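Local structure of sensor protein, Kinase (Polaromonas sp. JS666, 3GRC) at residues I9-D14 with A53-L58. The protein is probably a receiver (CheY-like) domain of a sensor histidine kinase, taking up a phosphoryl group on an aspartate in two-component signalling. Residues are numbered along the deposited sequence; the frame is centred on the assembly and turned at random.
Sequences ILICED and AMTVDL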
loop_
_atom_site.group_PDB
_atom_site.type_symbol
_atom_site.label_atom_id
_atom_site.label_comp_id
_atom_site.label_asym_id
_atom_site.label_seq_id
_atom_site.Cartn_x
_atom_site.Cartn_y
_atom_site.Cartn_z
ATOM N N ILE A 9 9.060 -2.226 0.435
ATOM C CA ILE A 9 7.631 -1.947 0.277
ATOM C C ILE A 9 6.940 -2.982 -0.607
ATOM O O ILE A 9 7.487 -3.389 -1.624
ATOM C CB ILE A 9 7.409 -0.571 -0.384
ATOM C CG1 ILE A 9 8.149 0.518 0.394
ATOM C CG2 ILE A 9 5.921 -0.266 -0.480
ATOM C CD1 ILE A 9 7.737 0.639 1.827
ATOM N N LEU A 10 5.747 -3.420 -0.224
ATOM C CA LEU A 10 5.012 -4.359 -1.057
ATOM C C LEU A 10 3.973 -3.571 -1.861
ATOM O O LEU A 10 3.042 -2.999 -1.300
ATOM C CB LEU A 10 4.311 -5.425 -0.216
ATOM C CG LEU A 10 3.392 -6.382 -0.988
ATOM C CD1 LEU A 10 4.188 -7.250 -1.957
ATOM C CD2 LEU A 10 2.652 -7.266 0.007
ATOM N N ILE A 11 4.163 -3.535 -3.172
ATOM C CA ILE A 11 3.274 -2.836 -4.086
ATOM C C ILE A 11 2.177 -3.754 -4.618
ATOM O O ILE A 11 2.464 -4.712 -5.330
ATOM C CB ILE A 11 4.045 -2.311 -5.315
ATOM C CG1 ILE A 11 5.191 -1.411 -4.873
ATOM C CG2 ILE A 11 3.091 -1.595 -6.264
ATOM C CD1 ILE A 11 6.105 -1.025 -6.007
ATOM N N CYS A 12 0.929 -3.462 -4.280
ATOM C CA CYS A 12 -0.189 -4.254 -4.769
ATOM C C CYS A 12 -0.922 -3.342 -5.733
ATOM O O CYS A 12 -1.643 -2.420 -5.314
ATOM C CB CYS A 12 -1.106 -4.668 -3.621
ATOM S SG CYS A 12 -2.578 -5.596 -4.088
ATOM N N GLU A 13 -0.731 -3.599 -7.025
ATOM C CA GLU A 13 -1.324 -2.774 -8.066
ATOM C C GLU A 13 -1.747 -3.607 -9.265
ATOM O O GLU A 13 -0.989 -4.430 -9.774
ATOM C CB GLU A 13 -0.310 -1.697 -8.486
ATOM C CG GLU A 13 -0.605 -0.942 -9.792
ATOM C CD GLU A 13 -1.866 -0.099 -9.748
ATOM O OE1 GLU A 13 -1.959 0.802 -8.900
ATOM O OE2 GLU A 13 -2.763 -0.338 -10.570
ATOM N N ASP A 14 -2.974 -3.387 -9.699
ATOM C CA ASP A 14 -3.528 -4.097 -10.835
ATOM C C ASP A 14 -2.914 -3.692 -12.184
ATOM O O ASP A 14 -2.763 -4.525 -13.075
ATOM C CB ASP A 14 -5.042 -3.880 -10.885
ATOM C CG ASP A 14 -5.687 -4.558 -12.078
ATOM O OD1 ASP A 14 -5.664 -5.798 -12.148
ATOM O OD2 ASP A 14 -6.207 -3.848 -12.959
ATOM N N ALA A 53 6.122 -1.450 4.680
ATOM C CA ALA A 53 4.805 -0.947 4.349
ATOM C C ALA A 53 4.284 -1.528 3.040
ATOM O O ALA A 53 5.000 -2.198 2.311
ATOM C CB ALA A 53 4.843 0.572 4.258
HETATM N N MSE A 54 3.017 -1.273 2.766
HETATM C CA MSE A 54 2.347 -1.718 1.547
HETATM C C MSE A 54 1.607 -0.549 0.917
HETATM O O MSE A 54 1.097 0.329 1.624
HETATM C CB MSE A 54 1.316 -2.829 1.847
HETATM C CG MSE A 54 0.431 -3.241 0.658
HETATM SE SE MSE A 54 -0.706 -4.814 1.084
HETATM C CE MSE A 54 -1.497 -5.021 -0.728
ATOM N N THR A 55 1.568 -0.517 -0.408
ATOM C CA THR A 55 0.799 0.499 -1.112
ATOM C C THR A 55 -0.347 -0.318 -1.684
ATOM O O THR A 55 -0.135 -1.424 -2.199
ATOM C CB THR A 55 1.591 1.179 -2.256
ATOM O OG1 THR A 55 1.866 0.236 -3.298
ATOM C CG2 THR A 55 2.894 1.737 -1.724
ATOM N N VAL A 56 -1.561 0.215 -1.590
ATOM C CA VAL A 56 -2.728 -0.503 -2.075
ATOM C C VAL A 56 -3.605 0.214 -3.085
ATOM O O VAL A 56 -4.048 1.339 -2.876
ATOM C CB VAL A 56 -3.628 -0.923 -0.906
ATOM C CG1 VAL A 56 -4.867 -1.655 -1.426
ATOM C CG2 VAL A 56 -2.842 -1.795 0.044
ATOM N N ASP A 57 -3.857 -0.475 -4.185
ATOM C CA ASP A 57 -4.718 0.024 -5.240
ATOM C C ASP A 57 -6.127 -0.373 -4.809
ATOM O O ASP A 57 -6.374 -1.530 -4.476
ATOM C CB ASP A 57 -4.356 -0.668 -6.555
ATOM C CG ASP A 57 -5.270 -0.278 -7.702
ATOM O OD1 ASP A 57 -6.081 0.668 -7.541
ATOM O OD2 ASP A 57 -5.158 -0.921 -8.779
ATOM N N LEU A 58 -7.048 0.576 -4.803
ATOM C CA LEU A 58 -8.410 0.284 -4.402
ATOM C C LEU A 58 -9.168 -0.563 -5.422
ATOM O O LEU A 58 -10.012 -1.378 -5.054
ATOM C CB LEU A 58 -9.156 1.587 -4.155
ATOM C CG LEU A 58 -9.598 1.862 -2.720
ATOM C CD1 LEU A 58 -8.454 1.620 -1.746
ATOM C CD2 LEU A 58 -10.099 3.291 -2.629
HETATM O O HOH W 1 -0.035 -0.072 -5.038
#
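Leu10 N donates to Ala53 O at 2.9 Å and Leu10 O accepts from Thr55 N at 3.0 Å. Two more backbone bonds, Cys12 N to Thr55 O and Asp57 N to Cys12 O, continue this parallel ladder. A water donates to Cys12 O (2.9 Å) and lies 2.6 Å from Thr55 OG1. Thr55 turns that hydroxyl between its backbone N and carbonyl carbon (chi1 66°), alongside Ile11 CG2.

Past the strand ends, two carboxylates meet. Glu13 OE2 lies 3.0 Å from Asp57 OD2, with the carboxylate planes 24° apart. Glu13 reaches there because its chain bends at CG (chi2 65°). Asp14 N makes a weak 3.4 Å bond to the same Asp57 OD2. Lys110 pairs with Glu13 OE1 and probably eases the crowding of negative charge. Asp15 N holds Glu13 OE2, while Asn59 N and Ser87 bond Asp57 OD1. The cluster is consistent with the acidic phosphoacceptor pocket of receiver domains. With an alanine in place of Glu13, Lys110 would probably lose its salt-bridge mate and Asp15 N its acceptor.

Apolar packing lines both faces of the strand pair. Ile9 CD1 touches Ala53 CB at 3.8 Å, and Ile9 CG2 meets Thr55 CG2 crosswise. On the other face the extended selenomethionine Met54 lays SE beside Leu10 CD2, 4.3 Å away.

Both strands lie inside the five-stranded parallel sheet. Strand 32-36 bonds the far edge of 8-12, and 82-86 flanks 53-56. Helix 16-28 packs on Ile9, Ile11 and Thr55; helix 39-48 packs on Leu10, Cys12 and Met54.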